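Local coordinates for protein lysin (Bacillus phage PBC5, PDB 6ILU) that binds the bacterial cell wall through an SH3b-type module, probably bringing the phage endolysin to its peptidoglycan target, at residues G120-G125 with V135-K140; G104-S109 with G126-K131; S17-P20 with G24-L27; D59-G64 with I77-V82. All coordinates share one frame; numbering follows the deposited sequence.

Interaction 1: residues G120-G125 with V135-K140; sequences GYVDIG and VTITAK. With EDO (1,2-ethanediol), chain H.
V122 on strand 121-123 faces V135 and I137 on strand 135-138, and three aliphatic side chains make the whole contact. Starting at V122, the CB is already in touch, 3.9 Å from I137 CD1. The branch then splits. CG1 reaches V135 CG2 at 3.9 Å, and both CG1 and CG2 lie only slightly farther than that from I137 CD1. Thus I137 CD1 sits against the fork of the valine, the two side chains meeting tip to tip, whereas V122 and V135 cross at a slant. With chi1 at 57°, CG1 lies between the backbone N and the carbonyl carbon, which turns it to V135. I137 in turn has an extended chain (chi2 172°) that carries CD1 across the gap. No hydrogen bond joins the two strands, whose CA atoms at V122 and I137 are 8.8 Å apart; beta-branched residues suit such a layer, being apolar and stiff, and R117 packs beside both V122 and I137. Beyond V122 the chain turns: D123 OD1 accepts from G125 N at 2.9 Å, from above the carboxylate plane, and also takes the N-H of R128, while OD2 accepts a hydrogen bond from an ethanediol, probably from the crystallisation liquor. An aspartate fits here because its short carboxylate folds back onto its own backbone, and glycine suits the positive phi of G125. The result is an Asx turn closing a strand, beside the kind of sheet-on-sheet hydrophobic packing expected inside a small SH3b beta barrel.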
loop_
_atom_site.group_PDB
_atom_site.type_symbol
_atom_site.label_atom_id
_atom_site.label_comp_id
_atom_site.label_asym_id
_atom_site.label_seq_id
_atom_site.Cartn_x
_atom_site.Cartn_y
_atom_site.Cartn_z
ATOM N N GLY A 120 2.259 0.140 -13.427
ATOM C CA GLY A 120 2.053 -1.263 -13.767
ATOM C C GLY A 120 2.891 -2.231 -12.955
ATOM O O GLY A 120 3.017 -3.423 -13.334
ATOM N N TYR A 121 3.484 -1.745 -11.866
ATOM C CA TYR A 121 4.281 -2.594 -10.974
ATOM C C TYR A 121 3.765 -2.434 -9.565
ATOM O O TYR A 121 3.338 -1.339 -9.193
ATOM C CB TYR A 121 5.758 -2.171 -10.949
ATOM C CG TYR A 121 6.512 -2.521 -12.231
ATOM C CD1 TYR A 121 7.502 -3.487 -12.197
ATOM C CD2 TYR A 121 6.275 -1.825 -13.411
ATOM C CE1 TYR A 121 8.200 -3.811 -13.371
ATOM C CE2 TYR A 121 6.959 -2.175 -14.591
ATOM C CZ TYR A 121 7.925 -3.151 -14.526
ATOM O OH TYR A 121 8.655 -3.501 -15.633
ATOM N N VAL A 122 3.901 -3.495 -8.781
ATOM C CA VAL A 122 3.517 -3.453 -7.362
ATOM C C VAL A 122 4.705 -3.810 -6.488
ATOM O O VAL A 122 5.497 -4.704 -6.810
ATOM C CB VAL A 122 2.298 -4.391 -7.104
ATOM C CG1 VAL A 122 2.556 -5.903 -7.531
ATOM C CG2 VAL A 122 1.843 -4.320 -5.619
ATOM N N ASP A 123 4.878 -3.029 -5.416
ATOM C CA ASP A 123 5.925 -3.258 -4.441
ATOM C C ASP A 123 5.387 -4.247 -3.426
ATOM O O ASP A 123 4.394 -3.950 -2.740
ATOM C CB ASP A 123 6.329 -1.897 -3.792
ATOM C CG ASP A 123 7.477 -2.007 -2.809
ATOM O OD1 ASP A 123 8.028 -3.109 -2.609
ATOM O OD2 ASP A 123 7.808 -0.960 -2.195
ATOM N N ILE A 124 6.036 -5.405 -3.290
ATOM C CA ILE A 124 5.596 -6.380 -2.298
ATOM C C ILE A 124 6.311 -6.229 -0.947
ATOM O O ILE A 124 6.195 -7.090 -0.065
ATOM C CB ILE A 124 5.808 -7.839 -2.802
ATOM C CG1 ILE A 124 7.275 -8.038 -3.228
ATOM C CG2 ILE A 124 4.842 -8.084 -3.938
ATOM C CD1 ILE A 124 7.712 -9.572 -3.382
ATOM N N GLY A 125 7.037 -5.126 -0.788
ATOM C CA GLY A 125 7.738 -4.823 0.446
ATOM C C GLY A 125 9.214 -5.089 0.300
ATOM O O GLY A 125 9.618 -5.975 -0.466
ATOM N N VAL A 135 0.828 -11.157 -11.255
ATOM C CA VAL A 135 0.230 -11.392 -9.938
ATOM C C VAL A 135 -1.230 -11.005 -9.898
ATOM O O VAL A 135 -1.703 -10.250 -10.741
ATOM C CB VAL A 135 0.969 -10.564 -8.845
ATOM C CG1 VAL A 135 2.409 -11.109 -8.634
ATOM C CG2 VAL A 135 0.938 -9.052 -9.179
ATOM N N THR A 136 -1.964 -11.532 -8.915
ATOM C CA THR A 136 -3.255 -10.982 -8.557
ATOM C C THR A 136 -3.076 -10.055 -7.349
ATOM O O THR A 136 -2.216 -10.299 -6.484
ATOM C CB THR A 136 -4.281 -12.064 -8.216
ATOM O OG1 THR A 136 -3.761 -12.970 -7.220
ATOM C CG2 THR A 136 -4.646 -12.914 -9.502
ATOM N N ILE A 137 -3.885 -8.995 -7.305
ATOM C CA ILE A 137 -3.871 -8.025 -6.200
ATOM C C ILE A 137 -5.305 -7.925 -5.766
ATOM O O ILE A 137 -6.131 -7.427 -6.525
ATOM C CB ILE A 137 -3.357 -6.641 -6.626
ATOM C CG1 ILE A 137 -1.934 -6.734 -7.188
ATOM C CG2 ILE A 137 -3.482 -5.587 -5.450
ATOM C CD1 ILE A 137 -1.406 -5.407 -7.822
ATOM N N THR A 138 -5.633 -8.480 -4.597
ATOM C CA THR A 138 -7.050 -8.636 -4.229
ATOM C C THR A 138 -7.300 -8.182 -2.784
ATOM O O THR A 138 -6.356 -8.040 -2.025
ATOM C CB THR A 138 -7.519 -10.104 -4.384
ATOM O OG1 THR A 138 -6.670 -10.951 -3.613
ATOM C CG2 THR A 138 -7.480 -10.567 -5.877
ATOM N N ALA A 139 -8.556 -7.971 -2.412
ATOM C CA ALA A 139 -8.868 -7.383 -1.093
ATOM C C ALA A 139 -8.512 -8.352 0.044
ATOM O O ALA A 139 -8.188 -7.919 1.155
ATOM C CB ALA A 139 -10.343 -6.979 -1.014
ATOM N N LYS A 140 -8.578 -9.653 -0.245
ATOM C CA LYS A 140 -8.252 -10.713 0.728
ATOM C C LYS A 140 -7.308 -11.763 0.134
ATOM O O LYS A 140 -7.009 -11.739 -1.063
ATOM C CB LYS A 140 -9.516 -11.433 1.208
ATOM C CG LYS A 140 -10.529 -10.585 1.942
ATOM C CD LYS A 140 -11.731 -11.433 2.372
ATOM C CE LYS A 140 -12.749 -10.607 3.161
ATOM N NZ LYS A 140 -13.951 -11.384 3.616
ATOM O OXT LYS A 140 -6.854 -12.702 0.820
HETATM C C1 EDO H . 8.357 -0.584 1.000
HETATM O O1 EDO H . 9.093 -1.350 0.040
HETATM C C2 EDO H . 8.960 -0.721 2.395
HETATM O O2 EDO H . 9.397 -2.058 2.658
#

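Interaction 2: residues G104-S109 with G126-K131. With SO4 (sulfate ion), chain C; EDO (1,2-ethanediol), chain H; EDO (1,2-ethanediol), chain I.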
loop_
_atom_site.group_PDB
_atom_site.type_symbol
_atom_site.label_atom_id
_atom_site.label_comp_id
_atom_site.label_asym_id
_atom_site.label_seq_id
_atom_site.Cartn_x
_atom_site.Cartn_y
_atom_site.Cartn_z
ATOM N N GLY A 104 15.970 -9.858 -8.469
ATOM C CA GLY A 104 15.851 -11.229 -7.978
ATOM C C GLY A 104 14.521 -11.856 -8.351
ATOM O O GLY A 104 13.776 -11.301 -9.136
ATOM N N ASN A 105 14.212 -13.030 -7.801
ATOM C CA ASN A 105 12.888 -13.599 -8.062
ATOM C C ASN A 105 12.308 -14.236 -6.823
ATOM O O ASN A 105 13.040 -14.606 -5.904
ATOM C CB ASN A 105 12.928 -14.618 -9.217
ATOM C CG ASN A 105 14.309 -15.088 -9.528
ATOM O OD1 ASN A 105 14.933 -15.841 -8.754
ATOM N ND2 ASN A 105 14.814 -14.669 -10.702
ATOM N N ILE A 106 10.982 -14.309 -6.789
ATOM C CA ILE A 106 10.295 -15.098 -5.771
ATOM C C ILE A 106 9.777 -16.367 -6.411
ATOM O O ILE A 106 9.744 -16.493 -7.663
ATOM C CB ILE A 106 9.135 -14.330 -5.158
ATOM C CG1 ILE A 106 8.131 -13.955 -6.246
ATOM C CG2 ILE A 106 9.690 -13.088 -4.430
ATOM C CD1 ILE A 106 6.766 -13.557 -5.750
ATOM N N ASP A 107 9.403 -17.321 -5.584
ATOM C CA ASP A 107 8.999 -18.620 -6.126
ATOM C C ASP A 107 7.491 -18.831 -6.061
ATOM O O ASP A 107 6.985 -19.882 -6.428
ATOM C CB ASP A 107 9.736 -19.754 -5.413
ATOM C CG ASP A 107 9.307 -19.944 -3.964
ATOM O OD1 ASP A 107 8.514 -19.168 -3.426
ATOM O OD2 ASP A 107 9.768 -20.937 -3.357
ATOM N N GLY A 108 6.768 -17.817 -5.613
ATOM C CA GLY A 108 5.316 -17.902 -5.618
ATOM C C GLY A 108 4.704 -18.647 -4.447
ATOM O O GLY A 108 3.493 -18.877 -4.415
ATOM N N SER A 109 5.518 -19.036 -3.462
ATOM C CA SER A 109 4.955 -19.772 -2.338
ATOM C C SER A 109 4.346 -18.847 -1.278
ATOM O O SER A 109 3.620 -19.317 -0.412
ATOM C CB SER A 109 6.024 -20.663 -1.685
ATOM O OG SER A 109 7.104 -19.850 -1.245
ATOM N N GLY A 126 10.023 -4.298 0.980
ATOM C CA GLY A 126 11.458 -4.441 0.844
ATOM C C GLY A 126 11.981 -3.887 -0.464
ATOM O O GLY A 126 13.040 -4.302 -0.916
ATOM N N ASN A 127 11.216 -2.975 -1.082
ATOM C CA ASN A 127 11.590 -2.360 -2.357
ATOM C C ASN A 127 11.769 -3.413 -3.466
ATOM O O ASN A 127 12.825 -3.504 -4.110
ATOM C CB ASN A 127 12.877 -1.561 -2.290
ATOM C CG ASN A 127 13.049 -0.673 -3.541
ATOM O OD1 ASN A 127 12.112 0.073 -3.897
ATOM N ND2 ASN A 127 14.242 -0.733 -4.204
ATOM N N ARG A 128 10.754 -4.233 -3.602
ATOM C CA ARG A 128 10.730 -5.326 -4.582
ATOM C C ARG A 128 9.511 -5.175 -5.453
ATOM O O ARG A 128 8.376 -5.363 -4.981
ATOM C CB ARG A 128 10.714 -6.683 -3.867
ATOM C CG ARG A 128 11.995 -6.902 -3.070
ATOM C CD ARG A 128 11.940 -8.302 -2.390
ATOM N NE ARG A 128 10.823 -8.325 -1.427
ATOM C CZ ARG A 128 10.324 -9.438 -0.864
ATOM N NH1 ARG A 128 10.842 -10.631 -1.167
ATOM N NH2 ARG A 128 9.288 -9.337 -0.012
ATOM N N TRP A 129 9.763 -4.780 -6.697
ATOM C CA TRP A 129 8.665 -4.368 -7.606
ATOM C C TRP A 129 8.447 -5.445 -8.663
ATOM O O TRP A 129 9.389 -5.817 -9.387
ATOM C CB TRP A 129 8.989 -3.049 -8.273
ATOM C CG TRP A 129 9.087 -1.942 -7.274
ATOM C CD1 TRP A 129 10.170 -1.642 -6.453
ATOM C CD2 TRP A 129 8.091 -0.945 -7.012
ATOM N NE1 TRP A 129 9.875 -0.526 -5.681
ATOM C CE2 TRP A 129 8.620 -0.070 -6.032
ATOM C CE3 TRP A 129 6.799 -0.708 -7.519
ATOM C CZ2 TRP A 129 7.896 1.027 -5.542
ATOM C CZ3 TRP A 129 6.070 0.392 -7.019
ATOM C CH2 TRP A 129 6.636 1.242 -6.047
ATOM N N ILE A 130 7.209 -5.919 -8.755
ATOM C CA ILE A 130 6.801 -6.976 -9.726
ATOM C C ILE A 130 5.796 -6.433 -10.726
ATOM O O ILE A 130 4.899 -5.669 -10.369
ATOM C CB ILE A 130 6.174 -8.169 -8.946
ATOM C CG1 ILE A 130 7.239 -8.760 -8.004
ATOM C CG2 ILE A 130 5.543 -9.242 -9.914
ATOM C CD1 ILE A 130 6.783 -9.974 -7.119
ATOM N N LYS A 131 5.900 -6.851 -11.975
ATOM C CA LYS A 131 4.914 -6.441 -12.964
ATOM C C LYS A 131 3.547 -6.974 -12.570
ATOM O O LYS A 131 3.413 -8.175 -12.244
ATOM C CB LYS A 131 5.260 -6.998 -14.343
ATOM C CG LYS A 131 6.472 -6.354 -14.976
ATOM C CD LYS A 131 6.776 -6.962 -16.339
ATOM C CE LYS A 131 8.159 -6.559 -16.840
ATOM N NZ LYS A 131 8.456 -7.317 -18.089
HETATM S S SO4 C . 9.371 -9.975 -16.339
HETATM O O1 SO4 C . 10.216 -8.955 -16.935
HETATM O O2 SO4 C . 8.972 -9.656 -14.975
HETATM O O3 SO4 C . 8.196 -10.045 -17.231
HETATM O O4 SO4 C . 10.098 -11.231 -16.340
HETATM C C1 EDO H . 8.357 -0.584 1.000
HETATM O O1 EDO H . 9.093 -1.350 0.040
HETATM C C2 EDO H . 8.960 -0.721 2.395
HETATM O O2 EDO H . 9.397 -2.058 2.658
HETATM C C1 EDO I . 9.724 -13.865 0.866
HETATM O O1 EDO I . 9.916 -13.440 -0.508
HETATM C C2 EDO I . 10.173 -12.821 1.876
HETATM O O2 EDO I . 9.334 -11.636 1.925
#
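An apolar contact, I106 against I130, joins strand 102-106 to strand 129-131, away from the centre of the chain. The touch is between the two end methyls, I106 CD1 and I130 CD1, 3.8 Å apart, with the side chains crossing. I106 sends CG1 between its backbone N and carbonyl carbon (chi1 59°), which brings CD1 to I130, while R128 NH1 passes obliquely by I106 CG2, 4.2 Å away. V92 packs against both isoleucines, and Y112 against I106 and R128. R128 suits the place because its chain, bent at chi3, carries several N-H donors: NE to G125 O, and NH1 to O1 and NH2 to O2 of an ethanediol, O2 lying at the guanidinium edge near its plane. After I106 the chain is turned by D107, whose OD1 takes S109 N at 3.0 Å and S109 OG at 2.7 Å. In 126-131, W129 NE1 donates to N127 OD1, which lies in the indole plane, though the N-H comes from above the amide plane. K131 NZ to O1 (2.7 Å) is one of several ties to a sulfate, probably a crystallisation component. A strand ending in an Asx turn, its last residue I106 packed on a neighbouring sheet, is consistent with an SH3b fold.

Interaction 3: residues S17-P20 with G24-L27; sequences SIYP and GVNL
A methyl group packed against a hydroxyl oxygen is the oddity here: the shortest approach between S17-P20 and G24-L27 is S17 OG to V25 CG2, at 3.6 Å. The serine belongs to an ST turn, just where strand 13-17 of this SH3b fold gives way to the loop before strand 25-29. Its OG accepts from Y19 N at 3.0 Å with an N-H...O angle of 154°, and is also the serine atom nearest the valine. A chi1 of 178° swings OG away from its own N and toward the amide of Y19. Serine suits this spot because its hydroxyl is short enough to tie the turn and small enough to admit a neighbouring methyl. V25, buried at the start of its strand, touches both partners with one methyl, CG2, and F75 and H74 pack on it too. The Y19 and V25 side chains cross at about a right angle, and the tyrosine, which also stacks with Y23, offers the carbon rim of its ring. The backbone carbonyl of Y19 is hydrogen-bonded to K43 NZ, a tie from the loop to another part of the fold. On the ring itself, I18 CG1 rests 3.5 Å above one face, offset toward the rim, while Y19 CD2 meets V25 CG2 at 3.9 Å, the methyl coming obliquely, neither over the face nor at the edge.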
loop_
_atom_site.group_PDB
_atom_site.type_symbol
_atom_site.label_atom_id
_atom_site.label_comp_id
_atom_site.label_asym_id
_atom_site.label_seq_id
_atom_site.Cartn_x
_atom_site.Cartn_y
_atom_site.Cartn_z
ATOM N N SER A 17 -10.538 4.048 10.712
ATOM C CA SER A 17 -10.129 4.699 11.962
ATOM C C SER A 17 -10.237 3.772 13.175
ATOM O O SER A 17 -11.253 3.079 13.333
ATOM C CB SER A 17 -11.004 5.925 12.234
ATOM O OG SER A 17 -10.639 6.551 13.472
ATOM N N ILE A 18 -9.225 3.807 14.041
ATOM C CA ILE A 18 -9.341 3.111 15.337
ATOM C C ILE A 18 -10.179 3.883 16.380
ATOM O O ILE A 18 -10.505 3.342 17.441
ATOM C CB ILE A 18 -7.948 2.809 15.968
ATOM C CG1 ILE A 18 -7.237 4.118 16.369
ATOM C CG2 ILE A 18 -7.099 1.944 14.993
ATOM C CD1 ILE A 18 -5.897 3.896 17.168
ATOM N N TYR A 19 -10.525 5.129 16.068
ATOM C CA TYR A 19 -11.250 6.009 17.010
ATOM C C TYR A 19 -12.757 5.940 16.758
ATOM O O TYR A 19 -13.191 5.439 15.721
ATOM C CB TYR A 19 -10.754 7.452 16.852
ATOM C CG TYR A 19 -9.287 7.572 17.138
ATOM C CD1 TYR A 19 -8.820 7.634 18.451
ATOM C CD2 TYR A 19 -8.362 7.573 16.109
ATOM C CE1 TYR A 19 -7.470 7.719 18.711
ATOM C CE2 TYR A 19 -7.018 7.644 16.371
ATOM C CZ TYR A 19 -6.581 7.724 17.653
ATOM O OH TYR A 19 -5.246 7.797 17.910
ATOM N N PRO A 20 -13.561 6.465 17.683
ATOM C CA PRO A 20 -15.003 6.443 17.457
ATOM C C PRO A 20 -15.420 7.292 16.275
ATOM O O PRO A 20 -14.685 8.177 15.847
ATOM C CB PRO A 20 -15.571 7.028 18.748
ATOM C CG PRO A 20 -14.502 6.700 19.772
ATOM C CD PRO A 20 -13.222 6.887 19.056
ATOM N N GLY A 24 -11.900 13.199 15.277
ATOM C CA GLY A 24 -11.099 13.626 14.154
ATOM C C GLY A 24 -9.759 12.936 14.041
ATOM O O GLY A 24 -9.036 12.800 15.030
ATOM N N VAL A 25 -9.445 12.447 12.845
ATOM C CA VAL A 25 -8.119 11.943 12.529
ATOM C C VAL A 25 -7.466 12.932 11.578
ATOM O O VAL A 25 -8.073 13.277 10.559
ATOM C CB VAL A 25 -8.161 10.577 11.863
ATOM C CG1 VAL A 25 -6.750 10.157 11.458
ATOM C CG2 VAL A 25 -8.806 9.574 12.782
ATOM N N ASN A 26 -6.247 13.376 11.887
ATOM C CA ASN A 26 -5.617 14.426 11.082
ATOM C C ASN A 26 -5.057 13.925 9.764
ATOM O O ASN A 26 -4.574 12.797 9.664
ATOM C CB ASN A 26 -4.495 15.105 11.856
ATOM C CG ASN A 26 -4.997 15.757 13.120
ATOM O OD1 ASN A 26 -6.025 16.409 13.108
ATOM N ND2 ASN A 26 -4.315 15.518 14.229
ATOM N N LEU A 27 -5.181 14.790 8.758
ATOM C CA LEU A 27 -4.580 14.577 7.444
ATOM C C LEU A 27 -3.479 15.602 7.259
ATOM O O LEU A 27 -3.573 16.731 7.780
ATOM C CB LEU A 27 -5.595 14.728 6.300
ATOM C CG LEU A 27 -6.765 13.757 6.300
ATOM C CD1 LEU A 27 -7.710 14.045 5.149
ATOM C CD2 LEU A 27 -6.279 12.298 6.278
#

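Interaction 4: residues D59-G64 with I77-V82; sequences DMICLG and IDWYKV. With SO4 (sulfate ion), chain D.
I61 meets I77 and W79 where strand 60-62 approaches strand 75-84, an inner contact of this SH3b fold close to the centre of the chain. The tight side is wholly apolar. I61 and I77 come tip to tip, with their CD1 atoms 3.9 Å apart, and the second methyl of I61, CG2, lies 4.0 Å from I77 CD1. That same CG2 touches W79 CH2 at 3.7 Å, at an angle neither face-on nor edge-on. A chi1 near 43° sends the CG1 arm of I61, tipped by CD1, toward I77 and leaves CG2 beside the backbone N to meet W79. An isoleucine is well chosen here, since CD1 meets I77 and CG2 meets both I77 and W79; A15 packs against both isoleucines, while V48 packs on I61. W79, whose CB bond does not point at strand 60-62, needs the reach of its large indole to bring its CH2 corner over. I77 CG2 lies above the centre of that indole and W53 meets it at a tilt, which should hold the ring in place. The looser side is different. At the CD1 edge, in the ring plane, O1 of a sulfate, probably from the crystallisation liquor, comes to 3.6 Å of W79 CD1. From a partly exposed position, the long chain of K81, bent at chi2, lets NZ reach both this ion and N113 OD1, and N113 ND2 also binds the sulfate. The tie from lysine to anion is K81 NZ to sulfate O4, 3.1 Å.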
loop_
_atom_site.group_PDB
_atom_site.type_symbol
_atom_site.label_atom_id
_atom_site.label_comp_id
_atom_site.label_asym_id
_atom_site.label_seq_id
_atom_site.Cartn_x
_atom_site.Cartn_y
_atom_site.Cartn_z
ATOM N N ASP A 59 5.306 5.590 9.712
ATOM C CA ASP A 59 4.568 5.140 8.521
ATOM C C ASP A 59 3.298 5.958 8.322
ATOM O O ASP A 59 2.544 6.209 9.303
ATOM C CB ASP A 59 4.163 3.657 8.607
ATOM C CG ASP A 59 5.330 2.698 8.477
ATOM O OD1 ASP A 59 6.406 3.083 8.011
ATOM O OD2 ASP A 59 5.172 1.510 8.853
ATOM N N MET A 60 3.068 6.335 7.053
ATOM C CA MET A 60 1.829 7.022 6.663
ATOM C C MET A 60 1.139 6.382 5.464
ATOM O O MET A 60 1.794 5.699 4.625
ATOM C CB MET A 60 2.115 8.512 6.354
ATOM C CG MET A 60 2.709 9.201 7.585
ATOM S SD MET A 60 2.816 10.970 7.400
ATOM C CE MET A 60 1.188 11.479 8.003
ATOM N N ILE A 61 -0.179 6.600 5.355
ATOM C CA ILE A 61 -0.943 6.096 4.220
ATOM C C ILE A 61 -1.648 7.274 3.574
ATOM O O ILE A 61 -2.011 8.222 4.245
ATOM C CB ILE A 61 -2.004 5.045 4.623
ATOM C CG1 ILE A 61 -2.754 5.482 5.898
ATOM C CG2 ILE A 61 -1.357 3.648 4.839
ATOM C CD1 ILE A 61 -4.003 4.599 6.182
ATOM N N CYS A 62 -1.789 7.210 2.245
ATOM C CA CYS A 62 -2.373 8.297 1.482
ATOM C C CYS A 62 -3.805 7.928 1.113
ATOM O O CYS A 62 -4.031 6.908 0.429
ATOM C CB CYS A 62 -1.553 8.534 0.229
ATOM S SG CYS A 62 -2.176 10.091 -0.559
ATOM N N LEU A 63 -4.771 8.732 1.549
ATOM C CA LEU A 63 -6.186 8.447 1.250
ATOM C C LEU A 63 -6.710 9.173 0.011
ATOM O O LEU A 63 -7.902 9.148 -0.272
ATOM C CB LEU A 63 -7.073 8.814 2.470
ATOM C CG LEU A 63 -6.612 8.115 3.749
ATOM C CD1 LEU A 63 -7.557 8.463 4.891
ATOM C CD2 LEU A 63 -6.519 6.580 3.558
ATOM N N GLY A 64 -5.826 9.788 -0.763
ATOM C CA GLY A 64 -6.264 10.474 -1.971
ATOM C C GLY A 64 -5.077 11.014 -2.716
ATOM O O GLY A 64 -4.440 10.310 -3.532
ATOM N N ILE A 77 -5.747 -1.523 9.053
ATOM C CA ILE A 77 -5.596 -1.488 7.576
ATOM C C ILE A 77 -5.652 -2.908 7.060
ATOM O O ILE A 77 -4.936 -3.785 7.580
ATOM C CB ILE A 77 -4.277 -0.839 7.138
ATOM C CG1 ILE A 77 -4.180 0.583 7.732
ATOM C CG2 ILE A 77 -4.130 -0.834 5.596
ATOM C CD1 ILE A 77 -2.775 1.174 7.671
ATOM N N ASP A 78 -6.562 -3.139 6.113
ATOM C CA ASP A 78 -6.661 -4.416 5.426
ATOM C C ASP A 78 -5.911 -4.228 4.115
ATOM O O ASP A 78 -6.444 -3.636 3.154
ATOM C CB ASP A 78 -8.131 -4.822 5.185
ATOM C CG ASP A 78 -8.894 -5.127 6.476
ATOM O OD1 ASP A 78 -8.318 -5.721 7.431
ATOM O OD2 ASP A 78 -10.105 -4.799 6.500
ATOM N N TRP A 79 -4.653 -4.666 4.085
ATOM C CA TRP A 79 -3.825 -4.469 2.877
ATOM C C TRP A 79 -4.309 -5.388 1.769
ATOM O O TRP A 79 -4.785 -6.518 2.022
ATOM C CB TRP A 79 -2.361 -4.747 3.197
ATOM C CG TRP A 79 -1.807 -3.833 4.216
ATOM C CD1 TRP A 79 -1.606 -4.118 5.554
ATOM C CD2 TRP A 79 -1.381 -2.483 4.031
ATOM N NE1 TRP A 79 -1.090 -3.031 6.198
ATOM C CE2 TRP A 79 -0.931 -2.007 5.289
ATOM C CE3 TRP A 79 -1.359 -1.606 2.936
ATOM C CZ2 TRP A 79 -0.458 -0.718 5.473
ATOM C CZ3 TRP A 79 -0.867 -0.319 3.122
ATOM C CH2 TRP A 79 -0.433 0.122 4.381
ATOM N N TYR A 80 -4.235 -4.894 0.540
ATOM C CA TYR A 80 -4.429 -5.775 -0.595
ATOM C C TYR A 80 -3.322 -6.832 -0.607
ATOM O O TYR A 80 -2.181 -6.572 -0.230
ATOM C CB TYR A 80 -4.441 -4.975 -1.894
ATOM C CG TYR A 80 -5.681 -4.120 -2.076
ATOM C CD1 TYR A 80 -6.770 -4.207 -1.202
ATOM C CD2 TYR A 80 -5.760 -3.234 -3.158
ATOM C CE1 TYR A 80 -7.906 -3.446 -1.414
ATOM C CE2 TYR A 80 -6.861 -2.472 -3.360
ATOM C CZ TYR A 80 -7.936 -2.567 -2.487
ATOM O OH TYR A 80 -9.048 -1.786 -2.704
ATOM N N LYS A 81 -3.696 -8.049 -1.005
ATOM C CA LYS A 81 -2.805 -9.206 -0.992
ATOM C C LYS A 81 -2.343 -9.534 -2.408
ATOM O O LYS A 81 -3.155 -9.594 -3.362
ATOM C CB LYS A 81 -3.519 -10.432 -0.378
ATOM C CG LYS A 81 -4.104 -10.109 0.985
ATOM C CD LYS A 81 -3.005 -10.007 2.005
ATOM C CE LYS A 81 -3.583 -9.622 3.371
ATOM N NZ LYS A 81 -2.542 -9.658 4.410
ATOM N N VAL A 82 -1.029 -9.759 -2.517
ATOM C CA VAL A 82 -0.384 -9.999 -3.809
ATOM C C VAL A 82 0.017 -11.458 -3.900
ATOM O O VAL A 82 0.730 -11.959 -3.021
ATOM C CB VAL A 82 0.858 -9.069 -3.985
ATOM C CG1 VAL A 82 1.492 -9.245 -5.392
ATOM C CG2 VAL A 82 0.459 -7.560 -3.778
HETATM S S SO4 D . -1.312 -7.952 7.926
HETATM O O1 SO4 D . -1.476 -6.525 8.220
HETATM O O2 SO4 D . -1.157 -8.686 9.177
HETATM O O3 SO4 D . -0.142 -8.173 7.088
HETATM O O4 SO4 D . -2.487 -8.473 7.236
#

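In the fold
Interaction 1 is fully buried; interaction 4, nearest the centre of the chain, is only partly so. Their strands 135-138 and 75-84 are neighbours in one antiparallel sheet, probably joined by a hydrogen bond from K81 N to T138 O, and both contacts are purely aliphatic apart from the indole of W79. Interaction 2 is tied to interaction 1 through the next sheet, where strands 121-123 and 129-131 pair, but it sits farther out and mixes isoleucines with arginine. Interaction 3, about 26 Å from interaction 1 between centres and across the chain's centre from it, is a peripheral loop contact that uses a hydroxyl and meets interaction 4 through a loose packing of L27 on L63.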